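PDB 4CVU: beta-mannosidase from Trichoderma harzianum, which probably hydrolyses terminal beta-linked mannose residues from the non-reducing ends of mannosides, as a glycoside hydrolase of family 2. Local coordinates for residues A[115-118]-A[123-126]. Numbering follows the deposited sequence.
Sequences YATV and HIVG. With MAN (alpha-D-mannopyranose), chain C; NAG (2-acetamido-2-deoxy-beta-D-glucopyranose), chain B; MAN (alpha-D-mannopyranose), chain D; NAG (2-acetamido-2-deoxy-beta-D-glucopyranose), chain E.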
loop_
_atom_site.group_PDB
_atom_site.type_symbol
_atom_site.label_atom_id
_atom_site.label_comp_id
_atom_site.label_asym_id
_atom_site.label_seq_id
_atom_site.Cartn_x
_atom_site.Cartn_y
_atom_site.Cartn_z
ATOM N N TYR A 115 25.599 16.763 -13.612
ATOM C CA TYR A 115 25.827 17.495 -14.861
ATOM C C TYR A 115 24.691 18.502 -15.026
ATOM O O TYR A 115 23.516 18.121 -15.044
ATOM C CB TYR A 115 25.845 16.590 -16.082
ATOM C CG TYR A 115 26.903 15.497 -16.124
ATOM C CD1 TYR A 115 28.226 15.781 -16.427
ATOM C CD2 TYR A 115 26.556 14.176 -15.918
ATOM C CE1 TYR A 115 29.190 14.757 -16.480
ATOM C CE2 TYR A 115 27.487 13.155 -16.007
ATOM C CZ TYR A 115 28.805 13.435 -16.261
ATOM O OH TYR A 115 29.727 12.381 -16.313
ATOM N N ALA A 116 25.040 19.780 -15.133
ATOM C CA ALA A 116 24.054 20.854 -15.214
ATOM C C ALA A 116 24.533 21.964 -16.178
ATOM O O ALA A 116 25.710 22.083 -16.506
ATOM C CB ALA A 116 23.799 21.426 -13.838
ATOM N N THR A 117 23.583 22.752 -16.638
ATOM C CA THR A 117 23.889 23.919 -17.443
ATOM C C THR A 117 23.229 25.094 -16.725
ATOM O O THR A 117 22.008 25.160 -16.644
ATOM C CB THR A 117 23.348 23.756 -18.879
ATOM O OG1 THR A 117 23.945 22.605 -19.485
ATOM C CG2 THR A 117 23.650 24.991 -19.740
ATOM N N VAL A 118 24.042 25.989 -16.176
ATOM C CA VAL A 118 23.529 27.118 -15.410
ATOM C C VAL A 118 23.388 28.324 -16.342
ATOM O O VAL A 118 24.331 28.645 -17.080
ATOM C CB VAL A 118 24.482 27.471 -14.249
ATOM C CG1 VAL A 118 23.896 28.583 -13.390
ATOM C CG2 VAL A 118 24.785 26.241 -13.397
ATOM N N HIS A 123 21.999 33.550 -20.395
ATOM C CA HIS A 123 23.381 33.312 -20.725
ATOM C C HIS A 123 23.935 32.101 -19.999
ATOM O O HIS A 123 23.848 32.049 -18.811
ATOM C CB HIS A 123 24.181 34.530 -20.297
ATOM C CG HIS A 123 23.838 35.768 -21.060
ATOM N ND1 HIS A 123 24.698 36.830 -21.170
ATOM C CD2 HIS A 123 22.748 36.092 -21.784
ATOM C CE1 HIS A 123 24.140 37.768 -21.907
ATOM N NE2 HIS A 123 22.957 37.344 -22.294
ATOM N N ILE A 124 24.549 31.170 -20.714
ATOM C CA ILE A 124 25.196 30.063 -20.060
ATOM C C ILE A 124 26.401 30.612 -19.337
ATOM O O ILE A 124 27.331 31.090 -19.949
ATOM C CB ILE A 124 25.628 28.964 -21.025
ATOM C CG1 ILE A 124 24.405 28.314 -21.624
ATOM C CG2 ILE A 124 26.441 27.912 -20.289
ATOM C CD1 ILE A 124 24.663 27.525 -22.860
ATOM N N VAL A 125 26.376 30.516 -18.020
ATOM C CA VAL A 125 27.470 31.019 -17.201
ATOM C C VAL A 125 28.321 29.887 -16.591
ATOM O O VAL A 125 29.407 30.138 -16.067
ATOM C CB VAL A 125 26.927 31.965 -16.115
ATOM C CG1 VAL A 125 28.024 32.408 -15.174
ATOM C CG2 VAL A 125 26.291 33.189 -16.751
ATOM N N GLY A 126 27.833 28.643 -16.660
ATOM C CA GLY A 126 28.589 27.511 -16.120
ATOM C C GLY A 126 28.024 26.147 -16.450
ATOM O O GLY A 126 26.836 26.018 -16.690
HETATM C C1 MAN C . 28.402 31.619 -24.851
HETATM C C2 MAN C . 27.751 32.892 -24.315
HETATM C C3 MAN C . 26.456 32.560 -23.573
HETATM C C4 MAN C . 25.548 31.719 -24.471
HETATM C C5 MAN C . 26.299 30.447 -24.897
HETATM C C6 MAN C . 25.466 29.555 -25.807
HETATM O O2 MAN C . 27.508 33.803 -25.374
HETATM O O3 MAN C . 25.813 33.742 -23.143
HETATM O O4 MAN C . 24.339 31.414 -23.799
HETATM O O5 MAN C . 27.510 30.786 -25.565
HETATM O O6 MAN C . 26.233 28.422 -26.186
HETATM C C1 NAG B . 20.471 18.070 -20.688
HETATM C C2 NAG B . 20.472 19.072 -21.871
HETATM C C3 NAG B . 21.873 19.210 -22.450
HETATM C C4 NAG B . 22.921 19.463 -21.369
HETATM C C5 NAG B . 22.757 18.489 -20.174
HETATM C C6 NAG B . 23.683 18.849 -18.990
HETATM C C7 NAG B . 18.368 19.229 -23.068
HETATM C C8 NAG B . 17.465 18.746 -24.163
HETATM N N2 NAG B . 19.555 18.647 -22.924
HETATM O O3 NAG B . 21.860 20.277 -23.387
HETATM O O4 NAG B . 24.203 19.279 -21.953
HETATM O O5 NAG B . 21.417 18.470 -19.715
HETATM O O6 NAG B . 23.262 20.028 -18.324
HETATM O O7 NAG B . 17.995 20.126 -22.343
HETATM C C1 MAN D . 29.211 28.563 -23.596
HETATM C C2 MAN D . 29.782 29.877 -24.130
HETATM C C3 MAN D . 31.147 30.117 -23.513
HETATM C C4 MAN D . 30.997 30.107 -21.991
HETATM C C5 MAN D . 30.346 28.803 -21.526
HETATM C C6 MAN D . 30.135 28.784 -20.015
HETATM O O2 MAN D . 28.937 30.935 -23.725
HETATM O O3 MAN D . 31.666 31.360 -23.926
HETATM O O4 MAN D . 32.258 30.197 -21.379
HETATM O O5 MAN D . 29.115 28.606 -22.177
HETATM O O6 MAN D . 29.697 27.485 -19.704
HETATM C C1 NAG E . 25.017 20.475 -21.831
HETATM C C2 NAG E . 26.495 20.130 -22.005
HETATM C C3 NAG E . 27.376 21.382 -21.910
HETATM C C4 NAG E . 26.845 22.501 -22.791
HETATM C C5 NAG E . 25.347 22.713 -22.512
HETATM C C6 NAG E . 24.757 23.799 -23.401
HETATM C C7 NAG E . 27.149 17.911 -21.128
HETATM C C8 NAG E . 26.897 17.248 -22.418
HETATM N N2 NAG E . 26.934 19.200 -20.991
HETATM O O3 NAG E . 28.714 21.068 -22.218
HETATM O O4 NAG E . 27.577 23.669 -22.466
HETATM O O5 NAG E . 24.652 21.502 -22.759
HETATM O O6 NAG E . 24.813 23.282 -24.702
HETATM O O7 NAG E . 27.526 17.227 -20.160
#
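In T117 the methyl CG2 is turned away from the backbone N, across the CA-CB bond, while I124 sets CG1 beside its own N (chi1 -67°); these torsions bring T117 CG2 and the I124 methylene CG1 together at 3.9 Å, the two side chains crossing at a slant. The same rotation of T117 places OG1 next to the backbone N, and T117 OG1 hydrogen-bonds O6 of the N-acetylglucosamine of chain B at 2.9 Å. It also lies against C5 of the second N-acetylglucosamine, chain E. Beyond the methylene, I124 CD1 reaches between the chain E sugar and the mannose of chain C, and I124 CG2 comes within 3.3 Å of O6 of the mannose of chain D. The backbone adds a polar hold: I124 N donates to O4 of the chain C mannose in a nearly straight bond, 173° at the hydrogen. H123 adds its CB, 3.4 Å from O3 of the same mannose.

Beneath the sugars, V118 is held through both its backbone N and O to the neighbouring strand. V118 N donates to G126 O (2.8 Å), and V118 O accepts from V125 N at 2.9 Å, with I124 CA adding a CA-H...O contact to the same oxygen. V125 and G126 thus both face V118, and the strand axes make 119° rather than running strictly antiparallel. On its far side, 116-118 pairs with strand 152-156, where N155 also hydrogen-bonds an N-acetylglucosamine; the glycan, attached to the protein itself, lies over T117 and I124 of the hairpin. The arrangement is a classic beta bulge in a beta hairpin, at the edge of an antiparallel sheet in the galactose-binding-like domain of this family 2 enzyme.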